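Local coordinates for protein pectinesterase (Sitophilus oryzae, PDB 4PMH) that hydrolyses the methyl esters of pectin, releasing methanol and leaving de-esterified polygalacturonate, and probably serves the insect in digesting plant cell walls, at residues A73-E78 against L102-M107; S96-T101 against N192-G197. All blocks are in the same frame, centred on the assembly; numbering follows the deposited sequence.

Overall arrangement
Both contacts lie in the N-terminal part of a right-handed parallel beta-helix, on one of its long parallel sheets. From the N terminus, the first strand the chain adds to that sheet is 74-76, at its edge, and one coil later it returns through the turn 96-101 into strand 101-105. Interaction 1 closes this short loop by pairing the two strands. Interaction 2 spans a far longer excursion, from the turn to strand 194-196, two strands further along the sheet, with strand 165-168 between. The two loops cross, since 96-101 precedes 102-107 and 192-197 follows it. They also touch directly, where D100 O receives a probable hydrogen bond from G74 N.

Interaction 1 (A73-E78 against L102-M107); sequences AGTYQE and LITLNM
G74 O accepts the backbone N-H of L102 at 2.9 Å, the first of three hydrogen bonds that pair strands 74-76 and 101-105 in parallel. The other two both use Y76: its N donates to L102 O at 2.8 Å, and its O accepts from T104 N at 3.0 Å. CA-H...O contacts reinforce this pairing, among them Q77 CA to T104 O at 3.3 Å. At G74, phi 158° would jam a side chain against the preceding carbonyl.

Side-chain contacts flank the backbone on both faces. On the face of T75 and L102, CG2 of T75 meets CG2 of T104 at 3.8 Å, the two side chains crossing obliquely; chi1 of -60° sets T75 OG1 beside the backbone N, which leaves CG2 anti to N. Beyond the paired residues, the methyls of L105 lie against the Q77-E78 backbone, CD1 reaching E78 C at 3.7 Å. On the opposite face I103 CG2 comes to 3.4 Å from E78 O, a buried carbonyl without a polar partner. L102 O also sits at the edge of the Y76 ring, in its plane.

The polar ends look elsewhere: Y76 OH bonds to N72 O, E78 OE1 to I51 N and T104 OG1 to E167. Such pairing joins successive coils of a parallel beta-helix, here at the sheet's edge. Y76 and I103 pack on strand 67-71, L102 on strand 165-168, and L105 on helix 113-120.

Interaction 2 (S96-T101 against N192-G197); sequences SSPSDT and NARLLG
The turn leading into strand 101-105 of the parallel beta-helix packs here against N192 and R194, on the run through strand 194-196, two coils further on. P98 is central to the contact. Its CB lies 3.2 Å from N192 O, and its CG is 3.8 Å from N192 OD1, the two side chains crossing at about a right angle. The proline ring also rests on the arginine stem, P98 CG to R194 CG at 4.0 Å. Bent at chi3 (56°), the R194 chain turns its end past S99, whose CB approaches NH1 at 3.6 Å. NH1 also bonds to S165 OG, which P98 O shares, and weakly to a water held by S99 O. Replacing R194 by an alanine would probably leave S165 OG without this donor and open a gap beside P98 and S99. A second water joins S96 O to N192 ND2.

Within the turn, S97 N donates to D100 OD2 at 3.0 Å, from above the carboxylate plane, and D100 N returns a bond to S97 O. The hydroxyls of S97 and S99 are hydrogen-bonded at 2.7 Å. The contact spans two coils, bridged by residues 163-165 of the coil between, within the right-handed parallel beta-helix of the pectinesterase family.

Interaction 1 (A73-E78 against L102-M107)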
ATOM      1  N   ALA A  73       3.884  -7.103 -22.604  1.00 15.17           N
ATOM      2  CA  ALA A  73       2.482  -6.779 -22.478  1.00 14.78           C
ATOM      3  C   ALA A  73       1.635  -8.043 -22.516  1.00 14.29           C
ATOM      4  O   ALA A  73       1.907  -8.953 -23.297  1.00 14.48           O
ATOM      5  CB  ALA A  73       2.071  -5.842 -23.604  1.00 15.49           C
ATOM      6  N   GLY A  74       0.629  -8.128 -21.656  1.00 13.96           N
ATOM      7  CA  GLY A  74      -0.182  -9.341 -21.569  1.00 14.14           C
ATOM      8  C   GLY A  74      -0.898  -9.450 -20.237  1.00 14.40           C
ATOM      9  O   GLY A  74      -0.764  -8.585 -19.378  1.00 14.04           O
ATOM     10  N   THR A  75      -1.679 -10.506 -20.077  1.00 14.96           N
ATOM     11  CA  THR A  75      -2.332 -10.791 -18.811  1.00 15.63           C
ATOM     12  C   THR A  75      -1.696 -12.052 -18.256  1.00 15.97           C
ATOM     13  O   THR A  75      -1.643 -13.074 -18.936  1.00 16.61           O
ATOM     14  CB  THR A  75      -3.843 -11.003 -18.967  1.00 16.51           C
ATOM     15  OG1 THR A  75      -4.455  -9.819 -19.514  1.00 18.05           O
ATOM     16  CG2 THR A  75      -4.484 -11.331 -17.621  1.00 16.43           C
ATOM     17  N   TYR A  76      -1.209 -11.964 -17.019  1.00 15.54           N
ATOM     18  CA  TYR A  76      -0.507 -13.045 -16.322  1.00 14.80           C
ATOM     19  C   TYR A  76      -1.261 -13.466 -15.051  1.00 15.32           C
ATOM     20  O   TYR A  76      -1.395 -12.667 -14.142  1.00 15.14           O
ATOM     21  CB  TYR A  76       0.877 -12.552 -15.940  1.00 14.50           C
ATOM     22  CG  TYR A  76       1.737 -12.196 -17.133  1.00 14.12           C
ATOM     23  CD1 TYR A  76       1.642 -10.944 -17.750  1.00 13.91           C
ATOM     24  CD2 TYR A  76       2.656 -13.106 -17.640  1.00 14.67           C
ATOM     25  CE1 TYR A  76       2.442 -10.614 -18.847  1.00 13.65           C
ATOM     26  CE2 TYR A  76       3.449 -12.795 -18.744  1.00 14.76           C
ATOM     27  CZ  TYR A  76       3.340 -11.541 -19.346  1.00 14.44           C
ATOM     28  OH  TYR A  76       4.141 -11.250 -20.438  1.00 14.27           O
ATOM     29  N   GLN A  77      -1.767 -14.695 -15.007  1.00 15.09           N
ATOM     30  CA  GLN A  77      -2.486 -15.177 -13.830  1.00 16.95           C
ATOM     31  C   GLN A  77      -1.551 -15.987 -12.937  1.00 15.76           C
ATOM     32  O   GLN A  77      -1.496 -17.215 -12.976  1.00 14.41           O
ATOM     33  CB  GLN A  77      -3.743 -15.942 -14.249  1.00 18.18           C
ATOM     34  CG  GLN A  77      -4.682 -15.033 -15.033  1.00 20.27           C
ATOM     35  CD  GLN A  77      -5.868 -15.771 -15.577  1.00 22.49           C
ATOM     36  OE1 GLN A  77      -6.814 -16.070 -14.852  1.00 23.69           O
ATOM     37  NE2 GLN A  77      -5.818 -16.088 -16.859  1.00 25.27           N
ATOM     38  N   GLU A  78      -0.804 -15.246 -12.130  1.00 15.95           N
ATOM     39  CA  GLU A  78       0.248 -15.797 -11.312  1.00 16.51           C
ATOM     40  C   GLU A  78       0.603 -14.849 -10.195  1.00 14.84           C
ATOM     41  O   GLU A  78       0.219 -13.695 -10.227  1.00 14.34           O
ATOM     42  CB  GLU A  78       1.509 -16.068 -12.155  1.00 18.95           C
ATOM     43  CG  GLU A  78       1.745 -15.111 -13.303  1.00 20.90           C
ATOM     44  CD  GLU A  78       2.686 -15.695 -14.374  1.00 21.49           C
ATOM     45  OE1 GLU A  78       3.904 -15.656 -14.163  1.00 21.81           O
ATOM     46  OE2 GLU A  78       2.223 -16.163 -15.435  1.00 21.40           O
ATOM     47  N   LEU A 102      -0.675  -6.800 -17.034  1.00 15.56           N
ATOM     48  CA  LEU A 102      -1.573  -7.044 -15.902  1.00 15.18           C
ATOM     49  C   LEU A 102      -1.263  -8.388 -15.237  1.00 14.78           C
ATOM     50  O   LEU A 102      -1.306  -9.436 -15.889  1.00 15.85           O
ATOM     51  CB  LEU A 102      -3.018  -7.027 -16.378  1.00 15.50           C
ATOM     52  CG  LEU A 102      -4.077  -7.439 -15.345  1.00 15.64           C
ATOM     53  CD1 LEU A 102      -4.072  -6.437 -14.201  1.00 15.73           C
ATOM     54  CD2 LEU A 102      -5.463  -7.547 -15.966  1.00 16.33           C
ATOM     55  N   ILE A 103      -0.929  -8.344 -13.950  1.00 13.96           N
ATOM     56  CA  ILE A 103      -0.677  -9.509 -13.160  1.00 13.59           C
ATOM     57  C   ILE A 103      -1.865  -9.622 -12.221  1.00 14.23           C
ATOM     58  O   ILE A 103      -2.050  -8.754 -11.379  1.00 13.90           O
ATOM     59  CB  ILE A 103       0.611  -9.337 -12.342  1.00 13.76           C
ATOM     60  CG1 ILE A 103       1.777  -8.910 -13.253  1.00 13.73           C
ATOM     61  CG2 ILE A 103       0.944 -10.620 -11.595  1.00 13.80           C
ATOM     62  CD1 ILE A 103       3.010  -8.471 -12.503  1.00 13.65           C
ATOM     63  N   THR A 104      -2.682 -10.659 -12.375  1.00 13.80           N
ATOM     64  CA  THR A 104      -3.955 -10.679 -11.687  1.00 14.61           C
ATOM     65  C   THR A 104      -4.378 -12.063 -11.206  1.00 14.44           C
ATOM     66  O   THR A 104      -4.154 -13.053 -11.901  1.00 14.53           O
ATOM     67  CB  THR A 104      -5.085 -10.096 -12.585  1.00 14.68           C
ATOM     68  OG1 THR A 104      -6.324 -10.156 -11.874  1.00 16.08           O
ATOM     69  CG2 THR A 104      -5.249 -10.856 -13.921  1.00 15.12           C
ATOM     70  N   LEU A 105      -5.012 -12.106 -10.038  1.00 14.47           N
ATOM     71  CA  LEU A 105      -5.635 -13.327  -9.521  1.00 15.27           C
ATOM     72  C   LEU A 105      -6.832 -12.949  -8.669  1.00 15.36           C
ATOM     73  O   LEU A 105      -6.894 -11.823  -8.187  1.00 14.61           O
ATOM     74  CB  LEU A 105      -4.641 -14.101  -8.657  1.00 15.59           C
ATOM     75  CG  LEU A 105      -3.518 -14.862  -9.344  1.00 15.92           C
ATOM     76  CD1 LEU A 105      -2.506 -15.340  -8.326  1.00 16.07           C
ATOM     77  CD2 LEU A 105      -4.081 -16.036 -10.130  1.00 16.18           C
ATOM     78  N   ASN A 106      -7.789 -13.872  -8.529  1.00 15.33           N
ATOM     79  CA  ASN A 106      -8.904 -13.759  -7.563  1.00 15.93           C
ATOM     80  C   ASN A 106      -8.521 -14.675  -6.407  1.00 16.26           C
ATOM     81  O   ASN A 106      -8.763 -15.884  -6.446  1.00 14.82           O
ATOM     82  CB  ASN A 106     -10.230 -14.213  -8.203  1.00 16.89           C
ATOM     83  CG  ASN A 106     -11.444 -14.078  -7.275  1.00 17.76           C
ATOM     84  OD1 ASN A 106     -11.335 -13.983  -6.053  1.00 15.96           O
ATOM     85  ND2 ASN A 106     -12.630 -14.126  -7.878  1.00 19.67           N
ATOM     86  N   MET A 107      -7.883 -14.102  -5.393  1.00 16.37           N
ATOM     87  CA  MET A 107      -7.250 -14.896  -4.351  1.00 16.15           C
ATOM     88  C   MET A 107      -7.354 -14.175  -3.027  1.00 16.03           C
ATOM     89  O   MET A 107      -6.397 -13.518  -2.590  1.00 16.39           O
ATOM     90  CB  MET A 107      -5.782 -15.171  -4.698  1.00 16.68           C
ATOM     91  CG  MET A 107      -5.134 -16.232  -3.802  1.00 17.16           C
ATOM     92  SD  MET A 107      -3.527 -16.795  -4.409  1.00 18.30           S
ATOM     93  CE  MET A 107      -2.472 -15.423  -3.960  1.00 17.94           C
TER

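Interaction 2 (S96-T101 against N192-G197)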
ATOM      1  N   SER A  96       3.001   0.279 -23.647  1.00 20.67           N
ATOM      2  CA  SER A  96       3.041   1.739 -23.729  1.00 24.24           C
ATOM      3  C   SER A  96       2.417   2.396 -22.500  1.00 24.03           C
ATOM      4  O   SER A  96       2.823   3.494 -22.098  1.00 23.45           O
ATOM      5  CB  SER A  96       2.311   2.243 -24.989  1.00 25.79           C
ATOM      6  OG  SER A  96       2.367   3.658 -25.030  1.00 31.05           O
ATOM      7  N   SER A  97       1.430   1.703 -21.928  1.00 23.42           N
ATOM      8  CA  SER A  97       0.703   2.138 -20.751  1.00 23.96           C
ATOM      9  C   SER A  97       0.841   1.048 -19.675  1.00 21.77           C
ATOM     10  O   SER A  97       0.973  -0.124 -20.010  1.00 19.37           O
ATOM     11  CB  SER A  97      -0.768   2.333 -21.130  1.00 25.79           C
ATOM     12  OG  SER A  97      -1.640   2.191 -20.021  1.00 30.20           O
ATOM     13  N   PRO A  98       0.778   1.420 -18.380  1.00 20.55           N
ATOM     14  CA  PRO A  98       0.854   0.362 -17.356  1.00 19.72           C
ATOM     15  C   PRO A  98      -0.321  -0.606 -17.394  1.00 19.36           C
ATOM     16  O   PRO A  98      -0.213  -1.719 -16.883  1.00 19.06           O
ATOM     17  CB  PRO A  98       0.836   1.132 -16.028  1.00 19.98           C
ATOM     18  CG  PRO A  98       0.285   2.490 -16.353  1.00 20.83           C
ATOM     19  CD  PRO A  98       0.708   2.770 -17.780  1.00 21.19           C
ATOM     20  N   SER A  99      -1.429  -0.193 -17.993  1.00 19.37           N
ATOM     21  CA  SER A  99      -2.587  -1.094 -18.141  1.00 20.22           C
ATOM     22  C   SER A  99      -2.334  -2.244 -19.127  1.00 19.95           C
ATOM     23  O   SER A  99      -3.060  -3.245 -19.113  1.00 19.36           O
ATOM     24  CB  SER A  99      -3.828  -0.291 -18.541  1.00 21.84           C
ATOM     25  OG  SER A  99      -3.612   0.358 -19.779  1.00 23.13           O
ATOM     26  N   ASP A 100      -1.295  -2.107 -19.958  1.00 18.72           N
ATOM     27  CA  ASP A 100      -0.942  -3.116 -20.949  1.00 20.29           C
ATOM     28  C   ASP A 100      -0.278  -4.389 -20.363  1.00 19.45           C
ATOM     29  O   ASP A 100      -0.108  -5.374 -21.067  1.00 19.84           O
ATOM     30  CB  ASP A 100      -0.001  -2.504 -22.001  1.00 21.70           C
ATOM     31  CG  ASP A 100      -0.676  -1.428 -22.843  1.00 23.74           C
ATOM     32  OD1 ASP A 100      -1.922  -1.448 -22.948  1.00 24.60           O
ATOM     33  OD2 ASP A 100       0.037  -0.546 -23.380  1.00 25.55           O
ATOM     34  N   THR A 101       0.139  -4.344 -19.103  1.00 17.80           N
ATOM     35  CA  THR A 101       0.773  -5.472 -18.455  1.00 17.03           C
ATOM     36  C   THR A 101       0.068  -5.705 -17.129  1.00 16.66           C
ATOM     37  O   THR A 101       0.170  -4.891 -16.230  1.00 16.61           O
ATOM     38  CB  THR A 101       2.263  -5.202 -18.243  1.00 16.98           C
ATOM     39  OG1 THR A 101       2.845  -4.773 -19.482  1.00 17.38           O
ATOM     40  CG2 THR A 101       2.957  -6.463 -17.755  1.00 17.07           C
ATOM     41  N   ASN A 192       4.531   4.730 -11.924  1.00 14.27           N
ATOM     42  CA  ASN A 192       3.694   4.561 -13.103  1.00 15.25           C
ATOM     43  C   ASN A 192       2.994   3.197 -13.108  1.00 14.60           C
ATOM     44  O   ASN A 192       3.019   2.476 -14.085  1.00 14.36           O
ATOM     45  CB  ASN A 192       4.514   4.768 -14.387  1.00 16.89           C
ATOM     46  CG  ASN A 192       3.638   4.901 -15.628  1.00 20.08           C
ATOM     47  OD1 ASN A 192       2.546   5.491 -15.591  1.00 22.31           O
ATOM     48  ND2 ASN A 192       4.108   4.339 -16.740  1.00 21.30           N
ATOM     49  N   ALA A 193       2.358   2.863 -12.001  1.00 14.35           N
ATOM     50  CA  ALA A 193       1.732   1.569 -11.845  1.00 13.66           C
ATOM     51  C   ALA A 193       0.277   1.733 -11.502  1.00 13.88           C
ATOM     52  O   ALA A 193      -0.194   2.846 -11.201  1.00 13.24           O
ATOM     53  CB  ALA A 193       2.452   0.775 -10.752  1.00 14.03           C
ATOM     54  N   ARG A 194      -0.441   0.616 -11.568  1.00 13.30           N
ATOM     55  CA  ARG A 194      -1.854   0.565 -11.254  1.00 14.12           C
ATOM     56  C   ARG A 194      -2.042  -0.616 -10.283  1.00 13.18           C
ATOM     57  O   ARG A 194      -1.653  -1.739 -10.596  1.00 12.34           O
ATOM     58  CB  ARG A 194      -2.674   0.355 -12.552  1.00 15.63           C
ATOM     59  CG  ARG A 194      -2.500   1.431 -13.637  1.00 17.06           C
ATOM     60  CD  ARG A 194      -3.248   1.133 -14.946  1.00 18.06           C
ATOM     61  NE  ARG A 194      -4.685   0.911 -14.746  1.00 19.76           N
ATOM     62  CZ  ARG A 194      -5.341  -0.254 -14.892  1.00 22.29           C
ATOM     63  NH1 ARG A 194      -4.736  -1.378 -15.279  1.00 22.81           N
ATOM     64  NH2 ARG A 194      -6.652  -0.296 -14.648  1.00 24.32           N
ATOM     65  N   LEU A 195      -2.605  -0.350  -9.113  1.00 13.08           N
ATOM     66  CA  LEU A 195      -2.756  -1.334  -8.061  1.00 13.04           C
ATOM     67  C   LEU A 195      -4.257  -1.458  -7.773  1.00 13.27           C
ATOM     68  O   LEU A 195      -4.887  -0.480  -7.376  1.00 13.43           O
ATOM     69  CB  LEU A 195      -1.935  -0.903  -6.819  1.00 13.16           C
ATOM     70  CG  LEU A 195      -0.456  -0.559  -7.076  1.00 13.34           C
ATOM     71  CD1 LEU A 195       0.176   0.047  -5.836  1.00 13.14           C
ATOM     72  CD2 LEU A 195       0.314  -1.796  -7.522  1.00 13.74           C
ATOM     73  N   LEU A 196      -4.836  -2.644  -8.023  1.00 12.89           N
ATOM     74  CA  LEU A 196      -6.283  -2.796  -8.116  1.00 12.99           C
ATOM     75  C   LEU A 196      -6.820  -3.863  -7.163  1.00 13.09           C
ATOM     76  O   LEU A 196      -6.336  -4.977  -7.117  1.00 11.94           O
ATOM     77  CB  LEU A 196      -6.707  -3.175  -9.542  1.00 13.89           C
ATOM     78  CG  LEU A 196      -6.029  -2.498 -10.748  1.00 14.50           C
ATOM     79  CD1 LEU A 196      -6.477  -3.150 -12.049  1.00 15.38           C
ATOM     80  CD2 LEU A 196      -6.274  -1.001 -10.782  1.00 14.97           C
ATOM     81  N   GLY A 197      -7.839  -3.511  -6.418  1.00 13.38           N
ATOM     82  CA  GLY A 197      -8.419  -4.446  -5.504  1.00 14.02           C
ATOM     83  C   GLY A 197      -9.645  -3.841  -4.900  1.00 14.71           C
ATOM     84  O   GLY A 197     -10.239  -2.919  -5.464  1.00 14.67           O
TER
HETATM   85  O   HOH W   1       3.830   3.920 -19.582  1.00 36.24           O
HETATM   86  O   HOH W   2      -5.077  -3.728 -17.043  1.00 42.28           O